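Local structure of transcriptional regulator ComR (6HU8) at residues T33-I38 against Y145-E150; K140-Y145 against I166-Y171; N161-I166 against I204-D209. The protein probably binds DNA as a competence regulator of the RNPP family, whose members answer to small signalling peptides, and is described here in its peptide-free form. All coordinates share one frame; numbering follows the deposited sequence.

Contact 1: residues T33-I38 against Y145-E150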
loop_
_atom_site.group_PDB
_atom_site.type_symbol
_atom_site.label_atom_id
_atom_site.label_comp_id
_atom_site.label_asym_id
_atom_site.label_seq_id
_atom_site.Cartn_x
_atom_site.Cartn_y
_atom_site.Cartn_z
ATOM N N THR A 33 -9.721 10.206 -13.127
ATOM C CA THR A 33 -10.160 9.382 -14.253
ATOM C C THR A 33 -11.641 9.597 -14.498
ATOM O O THR A 33 -12.363 10.125 -13.646
ATOM C CB THR A 33 -9.904 7.881 -14.022
ATOM O OG1 THR A 33 -10.764 7.400 -12.978
ATOM C CG2 THR A 33 -8.436 7.630 -13.632
ATOM N N VAL A 34 -12.105 9.167 -15.661
ATOM C CA VAL A 34 -13.500 9.331 -15.987
ATOM C C VAL A 34 -14.388 8.605 -14.973
ATOM O O VAL A 34 -15.405 9.146 -14.543
ATOM C CB VAL A 34 -13.773 8.836 -17.436
ATOM C CG1 VAL A 34 -15.249 8.655 -17.674
ATOM C CG2 VAL A 34 -13.161 9.841 -18.427
ATOM N N ARG A 35 -14.007 7.390 -14.573
ATOM C CA ARG A 35 -14.888 6.634 -13.684
ATOM C C ARG A 35 -14.869 7.228 -12.269
ATOM O O ARG A 35 -15.886 7.208 -11.576
ATOM C CB ARG A 35 -14.496 5.160 -13.648
ATOM C CG ARG A 35 -14.814 4.416 -14.942
ATOM C CD ARG A 35 -14.492 2.931 -14.816
ATOM N NE ARG A 35 -13.053 2.707 -14.753
ATOM C CZ ARG A 35 -12.476 1.513 -14.643
ATOM N NH1 ARG A 35 -13.209 0.403 -14.591
ATOM N NH2 ARG A 35 -11.156 1.430 -14.587
ATOM N N GLN A 36 -13.717 7.755 -11.862
ATOM C CA GLN A 36 -13.615 8.513 -10.605
ATOM C C GLN A 36 -14.555 9.718 -10.627
ATOM O O GLN A 36 -15.298 9.951 -9.681
ATOM C CB GLN A 36 -12.171 8.969 -10.370
ATOM C CG GLN A 36 -11.239 7.875 -9.827
ATOM C CD GLN A 36 -9.795 8.259 -9.929
ATOM O OE1 GLN A 36 -9.471 9.357 -10.383
ATOM N NE2 GLN A 36 -8.906 7.364 -9.516
ATOM N N LEU A 37 -14.525 10.485 -11.714
ATOM C CA LEU A 37 -15.438 11.632 -11.863
ATOM C C LEU A 37 -16.902 11.195 -11.840
ATOM O O LEU A 37 -17.709 11.777 -11.126
ATOM C CB LEU A 37 -15.137 12.411 -13.157
ATOM C CG LEU A 37 -16.063 13.618 -13.442
ATOM C CD1 LEU A 37 -16.068 14.619 -12.279
ATOM C CD2 LEU A 37 -15.642 14.321 -14.721
ATOM N N ILE A 38 -17.263 10.178 -12.621
ATOM C CA ILE A 38 -18.644 9.682 -12.589
ATOM C C ILE A 38 -19.170 9.302 -11.185
ATOM O O ILE A 38 -20.311 9.607 -10.853
ATOM C CB ILE A 38 -18.801 8.473 -13.534
ATOM C CG1 ILE A 38 -18.707 8.957 -14.983
ATOM C CG2 ILE A 38 -20.157 7.820 -13.359
ATOM C CD1 ILE A 38 -18.602 7.822 -15.998
ATOM N N TYR A 145 -9.511 0.311 -7.248
ATOM C CA TYR A 145 -8.080 0.068 -7.205
ATOM C C TYR A 145 -7.483 0.268 -8.593
ATOM O O TYR A 145 -6.393 0.822 -8.733
ATOM C CB TYR A 145 -7.781 -1.351 -6.689
ATOM C CG TYR A 145 -6.505 -1.933 -7.233
ATOM C CD1 TYR A 145 -5.269 -1.669 -6.624
ATOM C CD2 TYR A 145 -6.531 -2.774 -8.342
ATOM C CE1 TYR A 145 -4.094 -2.216 -7.132
ATOM C CE2 TYR A 145 -5.376 -3.313 -8.856
ATOM C CZ TYR A 145 -4.170 -3.041 -8.259
ATOM O OH TYR A 145 -3.045 -3.607 -8.808
ATOM N N GLU A 146 -8.212 -0.158 -9.617
ATOM C CA GLU A 146 -7.662 -0.132 -10.976
ATOM C C GLU A 146 -7.246 1.283 -11.386
ATOM O O GLU A 146 -6.138 1.482 -11.874
ATOM C CB GLU A 146 -8.653 -0.701 -11.994
ATOM C CG GLU A 146 -8.036 -0.841 -13.371
ATOM C CD GLU A 146 -8.958 -1.510 -14.395
ATOM O OE1 GLU A 146 -9.980 -0.899 -14.767
ATOM O OE2 GLU A 146 -8.657 -2.645 -14.830
ATOM N N ASP A 147 -8.110 2.272 -11.169
ATOM C CA ASP A 147 -7.766 3.615 -11.628
ATOM C C ASP A 147 -6.730 4.275 -10.720
ATOM O O ASP A 147 -5.829 4.964 -11.205
ATOM C CB ASP A 147 -9.027 4.484 -11.769
ATOM C CG ASP A 147 -9.811 4.161 -13.044
ATOM O OD1 ASP A 147 -9.301 3.350 -13.857
ATOM O OD2 ASP A 147 -10.910 4.722 -13.248
ATOM N N LEU A 148 -6.826 4.061 -9.411
ATOM C CA LEU A 148 -5.793 4.592 -8.506
ATOM C C LEU A 148 -4.411 3.980 -8.808
ATOM O O LEU A 148 -3.403 4.682 -8.752
ATOM C CB LEU A 148 -6.187 4.365 -7.039
ATOM C CG LEU A 148 -7.378 5.248 -6.636
ATOM C CD1 LEU A 148 -7.976 4.846 -5.288
ATOM C CD2 LEU A 148 -6.960 6.712 -6.595
ATOM N N PHE A 149 -4.357 2.693 -9.164
ATOM C CA PHE A 149 -3.079 2.088 -9.534
ATOM C C PHE A 149 -2.539 2.654 -10.846
ATOM O O PHE A 149 -1.334 2.870 -10.954
ATOM C CB PHE A 149 -3.183 0.564 -9.648
ATOM C CG PHE A 149 -1.860 -0.109 -9.926
ATOM C CD1 PHE A 149 -0.759 0.133 -9.107
ATOM C CD2 PHE A 149 -1.720 -0.987 -10.996
ATOM C CE1 PHE A 149 0.473 -0.476 -9.362
ATOM C CE2 PHE A 149 -0.503 -1.608 -11.260
ATOM C CZ PHE A 149 0.599 -1.355 -10.446
ATOM N N GLU A 150 -3.409 2.887 -11.841
ATOM C CA GLU A 150 -2.982 3.564 -13.080
ATOM C C GLU A 150 -2.332 4.906 -12.761
ATOM O O GLU A 150 -1.387 5.320 -13.414
ATOM C CB GLU A 150 -4.149 3.813 -14.032
ATOM C CG GLU A 150 -4.479 2.698 -14.969
ATOM C CD GLU A 150 -3.298 2.289 -15.834
ATOM O OE1 GLU A 150 -2.618 3.164 -16.420
ATOM O OE2 GLU A 150 -3.038 1.073 -15.900
#

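Contact 2: residues K140-Y145 against I166-Y171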
loop_
_atom_site.group_PDB
_atom_site.type_symbol
_atom_site.label_atom_id
_atom_site.label_comp_id
_atom_site.label_asym_id
_atom_site.label_seq_id
_atom_site.Cartn_x
_atom_site.Cartn_y
_atom_site.Cartn_z
ATOM N N LYS A 140 -16.065 -4.309 -6.936
ATOM C CA LYS A 140 -16.277 -2.886 -6.726
ATOM C C LYS A 140 -14.997 -2.255 -6.189
ATOM O O LYS A 140 -14.633 -1.150 -6.558
ATOM C CB LYS A 140 -17.446 -2.641 -5.779
ATOM C CG LYS A 140 -18.750 -3.285 -6.240
ATOM C CD LYS A 140 -19.956 -2.777 -5.455
ATOM C CE LYS A 140 -19.550 -2.120 -4.127
ATOM N NZ LYS A 140 -20.654 -1.317 -3.528
ATOM N N VAL A 141 -14.295 -2.988 -5.338
ATOM C CA VAL A 141 -12.991 -2.564 -4.855
ATOM C C VAL A 141 -11.988 -2.589 -6.006
ATOM O O VAL A 141 -11.171 -1.675 -6.173
ATOM C CB VAL A 141 -12.511 -3.477 -3.708
ATOM C CG1 VAL A 141 -11.059 -3.199 -3.366
ATOM C CG2 VAL A 141 -13.415 -3.311 -2.503
ATOM N N GLU A 142 -12.069 -3.636 -6.819
ATOM C CA GLU A 142 -11.132 -3.810 -7.928
ATOM C C GLU A 142 -11.195 -2.657 -8.929
ATOM O O GLU A 142 -10.162 -2.208 -9.429
ATOM C CB GLU A 142 -11.394 -5.145 -8.643
ATOM C CG GLU A 142 -10.354 -5.511 -9.699
ATOM C CD GLU A 142 -8.973 -5.805 -9.104
ATOM O OE1 GLU A 142 -8.844 -5.887 -7.852
ATOM O OE2 GLU A 142 -8.016 -5.945 -9.900
ATOM N N GLU A 143 -12.412 -2.192 -9.212
ATOM C CA GLU A 143 -12.660 -1.092 -10.149
ATOM C C GLU A 143 -12.015 0.207 -9.650
ATOM O O GLU A 143 -11.450 0.984 -10.426
ATOM C CB GLU A 143 -14.174 -0.914 -10.353
ATOM C CG GLU A 143 -14.582 0.144 -11.368
ATOM C CD GLU A 143 -16.107 0.354 -11.447
ATOM O OE1 GLU A 143 -16.804 0.120 -10.436
ATOM O OE2 GLU A 143 -16.614 0.756 -12.517
ATOM N N ILE A 144 -12.120 0.451 -8.347
ATOM C CA ILE A 144 -11.509 1.621 -7.726
ATOM C C ILE A 144 -9.984 1.475 -7.678
ATOM O O ILE A 144 -9.243 2.391 -8.056
ATOM C CB ILE A 144 -12.090 1.851 -6.299
ATOM C CG1 ILE A 144 -13.525 2.370 -6.402
ATOM C CG2 ILE A 144 -11.203 2.810 -5.469
ATOM C CD1 ILE A 144 -14.404 2.038 -5.211
ATOM N N TYR A 145 -9.511 0.311 -7.248
ATOM C CA TYR A 145 -8.080 0.068 -7.205
ATOM C C TYR A 145 -7.483 0.268 -8.593
ATOM O O TYR A 145 -6.393 0.822 -8.733
ATOM C CB TYR A 145 -7.781 -1.351 -6.689
ATOM C CG TYR A 145 -6.505 -1.933 -7.233
ATOM C CD1 TYR A 145 -5.269 -1.669 -6.624
ATOM C CD2 TYR A 145 -6.531 -2.774 -8.342
ATOM C CE1 TYR A 145 -4.094 -2.216 -7.132
ATOM C CE2 TYR A 145 -5.376 -3.313 -8.856
ATOM C CZ TYR A 145 -4.170 -3.041 -8.259
ATOM O OH TYR A 145 -3.045 -3.607 -8.808
ATOM N N ILE A 166 0.100 -0.023 -3.946
ATOM C CA ILE A 166 1.197 -0.826 -4.484
ATOM C C ILE A 166 1.273 -2.170 -3.751
ATOM O O ILE A 166 1.618 -3.195 -4.341
ATOM C CB ILE A 166 2.546 -0.071 -4.385
ATOM C CG1 ILE A 166 2.553 1.104 -5.361
ATOM C CG2 ILE A 166 3.731 -1.012 -4.678
ATOM C CD1 ILE A 166 3.785 1.981 -5.275
ATOM N N ASP A 167 0.927 -2.175 -2.469
ATOM C CA ASP A 167 0.817 -3.435 -1.744
ATOM C C ASP A 167 -0.264 -4.337 -2.377
ATOM O O ASP A 167 -0.035 -5.537 -2.602
ATOM C CB ASP A 167 0.506 -3.167 -0.271
ATOM C CG ASP A 167 1.056 -4.230 0.645
ATOM O OD1 ASP A 167 1.610 -5.235 0.140
ATOM O OD2 ASP A 167 0.932 -4.051 1.874
ATOM N N TYR A 168 -1.426 -3.757 -2.686
ATOM C CA TYR A 168 -2.532 -4.517 -3.283
ATOM C C TYR A 168 -2.133 -5.064 -4.655
ATOM O O TYR A 168 -2.536 -6.174 -5.050
ATOM C CB TYR A 168 -3.787 -3.647 -3.413
ATOM C CG TYR A 168 -5.095 -4.408 -3.389
ATOM C CD1 TYR A 168 -5.313 -5.431 -2.466
ATOM C CD2 TYR A 168 -6.129 -4.087 -4.270
ATOM C CE1 TYR A 168 -6.517 -6.120 -2.433
ATOM C CE2 TYR A 168 -7.339 -4.763 -4.241
ATOM C CZ TYR A 168 -7.527 -5.779 -3.325
ATOM O OH TYR A 168 -8.726 -6.443 -3.295
ATOM N N TYR A 169 -1.344 -4.280 -5.381
ATOM C CA TYR A 169 -0.809 -4.726 -6.667
ATOM C C TYR A 169 0.048 -5.987 -6.483
ATOM O O TYR A 169 -0.191 -7.004 -7.141
ATOM C CB TYR A 169 -0.007 -3.597 -7.337
ATOM C CG TYR A 169 0.967 -4.081 -8.401
ATOM C CD1 TYR A 169 0.513 -4.749 -9.547
ATOM C CD2 TYR A 169 2.336 -3.863 -8.267
ATOM C CE1 TYR A 169 1.405 -5.199 -10.521
ATOM C CE2 TYR A 169 3.241 -4.320 -9.238
ATOM C CZ TYR A 169 2.765 -4.983 -10.357
ATOM O OH TYR A 169 3.644 -5.429 -11.316
ATOM N N PHE A 170 1.028 -5.938 -5.580
ATOM C CA PHE A 170 1.862 -7.112 -5.304
ATOM C C PHE A 170 1.012 -8.304 -4.876
ATOM O O PHE A 170 1.287 -9.451 -5.256
ATOM C CB PHE A 170 2.912 -6.790 -4.234
ATOM C CG PHE A 170 3.937 -5.796 -4.689
ATOM C CD1 PHE A 170 4.396 -5.811 -6.005
ATOM C CD2 PHE A 170 4.439 -4.849 -3.821
ATOM C CE1 PHE A 170 5.346 -4.902 -6.448
ATOM C CE2 PHE A 170 5.397 -3.934 -4.258
ATOM C CZ PHE A 170 5.839 -3.955 -5.575
ATOM N N TYR A 171 -0.034 -8.018 -4.103
ATOM C CA TYR A 171 -1.005 -9.028 -3.693
ATOM C C TYR A 171 -1.667 -9.726 -4.887
ATOM O O TYR A 171 -2.030 -10.896 -4.787
ATOM C CB TYR A 171 -2.063 -8.381 -2.812
ATOM C CG TYR A 171 -3.051 -9.315 -2.145
ATOM C CD1 TYR A 171 -2.640 -10.213 -1.170
ATOM C CD2 TYR A 171 -4.409 -9.245 -2.442
ATOM C CE1 TYR A 171 -3.553 -11.047 -0.526
ATOM C CE2 TYR A 171 -5.329 -10.066 -1.807
ATOM C CZ TYR A 171 -4.897 -10.968 -0.849
ATOM O OH TYR A 171 -5.808 -11.788 -0.216
HETATM O O HOH W 1 -10.224 -6.186 -5.500
#

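Contact 3: residues N161-I166 against I204-D209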
loop_
_atom_site.group_PDB
_atom_site.type_symbol
_atom_site.label_atom_id
_atom_site.label_comp_id
_atom_site.label_asym_id
_atom_site.label_seq_id
_atom_site.Cartn_x
_atom_site.Cartn_y
_atom_site.Cartn_z
ATOM N N ASN A 161 -0.788 6.169 1.171
ATOM C CA ASN A 161 -1.869 5.539 0.408
ATOM C C ASN A 161 -1.348 4.907 -0.886
ATOM O O ASN A 161 -1.773 3.805 -1.252
ATOM C CB ASN A 161 -3.000 6.534 0.058
ATOM C CG ASN A 161 -3.816 6.940 1.263
ATOM O OD1 ASN A 161 -3.769 6.293 2.312
ATOM N ND2 ASN A 161 -4.582 8.014 1.117
ATOM N N ASP A 162 -0.450 5.602 -1.582
ATOM C CA ASP A 162 0.155 5.042 -2.804
ATOM C C ASP A 162 0.852 3.707 -2.518
ATOM O O ASP A 162 0.708 2.730 -3.273
ATOM C CB ASP A 162 1.181 6.003 -3.412
ATOM C CG ASP A 162 0.560 7.269 -3.957
ATOM O OD1 ASP A 162 -0.656 7.268 -4.258
ATOM O OD2 ASP A 162 1.308 8.265 -4.093
ATOM N N LEU A 163 1.620 3.682 -1.426
ATOM C CA LEU A 163 2.350 2.481 -1.018
ATOM C C LEU A 163 1.397 1.339 -0.731
ATOM O O LEU A 163 1.720 0.181 -0.995
ATOM C CB LEU A 163 3.216 2.755 0.212
ATOM C CG LEU A 163 4.430 3.654 -0.030
ATOM C CD1 LEU A 163 5.226 3.760 1.244
ATOM C CD2 LEU A 163 5.305 3.132 -1.155
ATOM N N LEU A 164 0.214 1.656 -0.217
ATOM C CA LEU A 164 -0.748 0.605 0.081
ATOM C C LEU A 164 -1.434 0.097 -1.199
ATOM O O LEU A 164 -1.721 -1.090 -1.314
ATOM C CB LEU A 164 -1.769 1.094 1.110
ATOM C CG LEU A 164 -1.131 1.307 2.493
ATOM C CD1 LEU A 164 -2.106 1.931 3.475
ATOM C CD2 LEU A 164 -0.592 0.015 3.055
ATOM N N VAL A 165 -1.709 0.986 -2.150
ATOM C CA VAL A 165 -2.198 0.540 -3.453
ATOM C C VAL A 165 -1.161 -0.409 -4.063
ATOM O O VAL A 165 -1.490 -1.461 -4.630
ATOM C CB VAL A 165 -2.454 1.732 -4.408
ATOM C CG1 VAL A 165 -2.743 1.232 -5.816
ATOM C CG2 VAL A 165 -3.599 2.623 -3.882
ATOM N N ILE A 166 0.100 -0.023 -3.946
ATOM C CA ILE A 166 1.197 -0.826 -4.484
ATOM C C ILE A 166 1.273 -2.170 -3.751
ATOM O O ILE A 166 1.618 -3.195 -4.341
ATOM C CB ILE A 166 2.546 -0.071 -4.385
ATOM C CG1 ILE A 166 2.553 1.104 -5.361
ATOM C CG2 ILE A 166 3.731 -1.012 -4.678
ATOM C CD1 ILE A 166 3.785 1.981 -5.275
ATOM N N ILE A 204 6.608 1.663 7.627
ATOM C CA ILE A 204 6.045 0.319 7.733
ATOM C C ILE A 204 5.390 -0.097 6.406
ATOM O O ILE A 204 5.557 -1.231 5.962
ATOM C CB ILE A 204 5.042 0.220 8.882
ATOM C CG1 ILE A 204 5.809 0.281 10.208
ATOM C CG2 ILE A 204 4.298 -1.080 8.825
ATOM C CD1 ILE A 204 4.988 -0.049 11.437
ATOM N N ALA A 205 4.658 0.818 5.771
ATOM C CA ALA A 205 4.053 0.517 4.479
ATOM C C ALA A 205 5.145 0.278 3.457
ATOM O O ALA A 205 5.057 -0.642 2.649
ATOM C CB ALA A 205 3.113 1.651 4.023
ATOM N N LEU A 206 6.180 1.105 3.489
ATOM C CA LEU A 206 7.286 0.938 2.546
ATOM C C LEU A 206 8.038 -0.372 2.808
ATOM O O LEU A 206 8.421 -1.102 1.869
ATOM C CB LEU A 206 8.235 2.137 2.633
ATOM C CG LEU A 206 9.514 2.075 1.798
ATOM C CD1 LEU A 206 9.199 2.132 0.310
ATOM C CD2 LEU A 206 10.503 3.172 2.204
ATOM N N PHE A 207 8.242 -0.679 4.087
ATOM C CA PHE A 207 8.923 -1.910 4.445
ATOM C C PHE A 207 8.142 -3.123 3.925
ATOM O O PHE A 207 8.722 -4.052 3.362
ATOM C CB PHE A 207 9.110 -2.009 5.961
ATOM C CG PHE A 207 9.842 -3.243 6.390
ATOM C CD1 PHE A 207 11.223 -3.265 6.400
ATOM C CD2 PHE A 207 9.149 -4.386 6.758
ATOM C CE1 PHE A 207 11.914 -4.415 6.782
ATOM C CE2 PHE A 207 9.821 -5.536 7.130
ATOM C CZ PHE A 207 11.208 -5.556 7.138
ATOM N N ASN A 208 6.826 -3.110 4.106
ATOM C CA ASN A 208 6.000 -4.236 3.687
ATOM C C ASN A 208 5.950 -4.388 2.160
ATOM O O ASN A 208 5.867 -5.501 1.638
ATOM C CB ASN A 208 4.588 -4.078 4.259
ATOM C CG ASN A 208 4.528 -4.419 5.732
ATOM O OD1 ASN A 208 5.307 -5.246 6.210
ATOM N ND2 ASN A 208 3.611 -3.788 6.464
ATOM N N ASP A 209 5.999 -3.268 1.443
ATOM C CA ASP A 209 6.119 -3.336 -0.010
ATOM C C ASP A 209 7.463 -3.915 -0.428
ATOM O O ASP A 209 7.547 -4.691 -1.364
ATOM C CB ASP A 209 5.957 -1.959 -0.631
ATOM C CG ASP A 209 4.513 -1.544 -0.734
ATOM O OD1 ASP A 209 3.639 -2.310 -0.278
ATOM O OD2 ASP A 209 4.265 -0.455 -1.271
#

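Contact 1: residues T33-I38 against Y145-E150
Asp147 and Arg35 are brought together by two torsions: the carboxylate of Asp147 leaves its helix beside its own backbone N (chi1 -78°), with the bond to CB already directed at the other segment, while the chain of Arg35 bends at the CG-CD bond (chi3 -70°) and swings its guanidinium round to meet it. Two oxygens of one short acid thereby serve three donor atoms of two residues. Thr33 OG1 donates to Asp147 OD2 over 2.7 Å, arriving from above the carboxylate plane. On the second oxygen, Asp147 OD1 takes a bond of 2.8 Å from Arg35 NH2, and Arg35 NE adds a weak one to OD2. The same Arg35 NH2 also reaches Glu146 OE1 at 2.6 Å, nearly straight and in the guanidinium plane, using the anti lone pair of that oxygen; the extended chain of Glu146 brings OE1 to the edge of the guanidinium, the two planes 43° apart. Arg35, Glu146 and Asp147 thus form a salt-bridge network, and the two acids should stabilise the positive charge between them.

Thr33 has a second task. As N-cap of helix 34-41 it accepts from Gln36 N through OG1 (3.2 Å), while Thr33 N gives a bond to Gln36 OE1 (2.9 Å), a capping box. A small hydroxyl that both donates and accepts suits this place, since it closes the helix start and grips Asp147 at once. The Gln36 side chain passes obliquely across Leu148, NE2 3.6 Å from its CD2.

The contact joins the helix-turn-helix region to the tetratricopeptide-like part. Helix 34-41 rests with Leu37 on helix 22-26, Leu148 leans on helix 117-131, and Tyr145 and Phe149 turn to helix 160-173.

Contact 2: residues K140-Y145 against I166-Y171
Within the all-helical, tetratricopeptide-like domain, helices 139-152 and 160-173 follow one another in the chain and meet here through a T-shaped aromatic pair. Tyr168 presents the edge of its ring to a face of Tyr145, with centroids 5.2 Å apart and planes at 84°. The touching atom is Tyr168 CD2, which stands over the Tyr145 ring 3.5 Å from its CD1. Both rings project from their helices with CG anti to the backbone N (chi1 151° for Tyr145), and such long, ring-bearing side chains suit two short segments whose axes are still 11.9 Å apart.

Beyond the ring, the hydroxyl end of Tyr145 runs up against Tyr169, the residue after Tyr168: Tyr145 OH lies 3.3 Å from Tyr169 CA, close to the backbone of helix 160-173. Val141 CG1 touches the outer end of Tyr168, 4.0 Å from its OH, a compact branched group that can pack against the aromatic and also against Leu121 of helix 117-131.

The polar rims are served as well. Tyr168 OH is hydrogen-bonded to Asn128, and His172 takes up Glu142 OE2 while its ring also stacks with Tyr145 and meets Tyr168 edge-to-face. Glu142 is bent at chi2 (67°), which folds its carboxylate back toward these partners instead of leaving it extended. A single water then joins the two segments, bridging Glu142 OE1 and Tyr168 OH, 2.7 Å from each.

Contact 3: residues N161-I166 against I204-D209
Helix segments 161-166 and 204-209 run nearly parallel, their axes 9.1 Å apart at closest approach and inclined by 23°, with Leu163 and Ala205 the nearest pair of CA atoms at 6.1 Å. This is close helix-against-helix packing inside the tetratricopeptide-like superhelical domain.

Ala205 makes the approach possible, because a single methyl needs little room between the backbones: its CB meets Leu163 CB at 4.0 Å, and Leu164 CD2, from the same helix as Leu163, comes to the same methyl. Leu163 leads with a branch. Its CG lies beside the backbone N (chi1 -70°), and methyl CD1 is laid over the backbone of the facing helix, 3.6 Å from Leu206 N and also against Leu206 CB. Leu206 in turn packs on Val236 of helix 226-240, carrying the apolar layer onward.

Asp209 is the polar member of an otherwise apolar face. Its carboxylate is buried, with Ile166 CG2 against OD2 at 3.5 Å, and its OD1 lies close to the carboxylate of Asp167, a proximity that would probably raise the pKa of one of them. On the side of the facing helix, Asp209 OD2 stands just 2.6 Å from the backbone oxygen Leu163 O.

From the N terminus, the helix-turn-helix region comes first, and contact 1 closes a long loop by bringing residues 33-38 onto helix 139-152, tying that region to the tetratricopeptide-like part. Contact 2 starts on the same helix, shares Tyr145 with contact 1, and closes a short loop to helix 160-173; along the chain the two cross. Contact 3 begins on helix 160-173 before contact 2 has closed, so these also cross, sharing Ile166, and it closes a loop between helix 160-173 and helix 200-219. Contacts 1 and 3 lie in series, yet touch where Phe149 meets Val165. Together they form a relay of helices running inward from the helix-turn-helix region, probably the DNA-binding end.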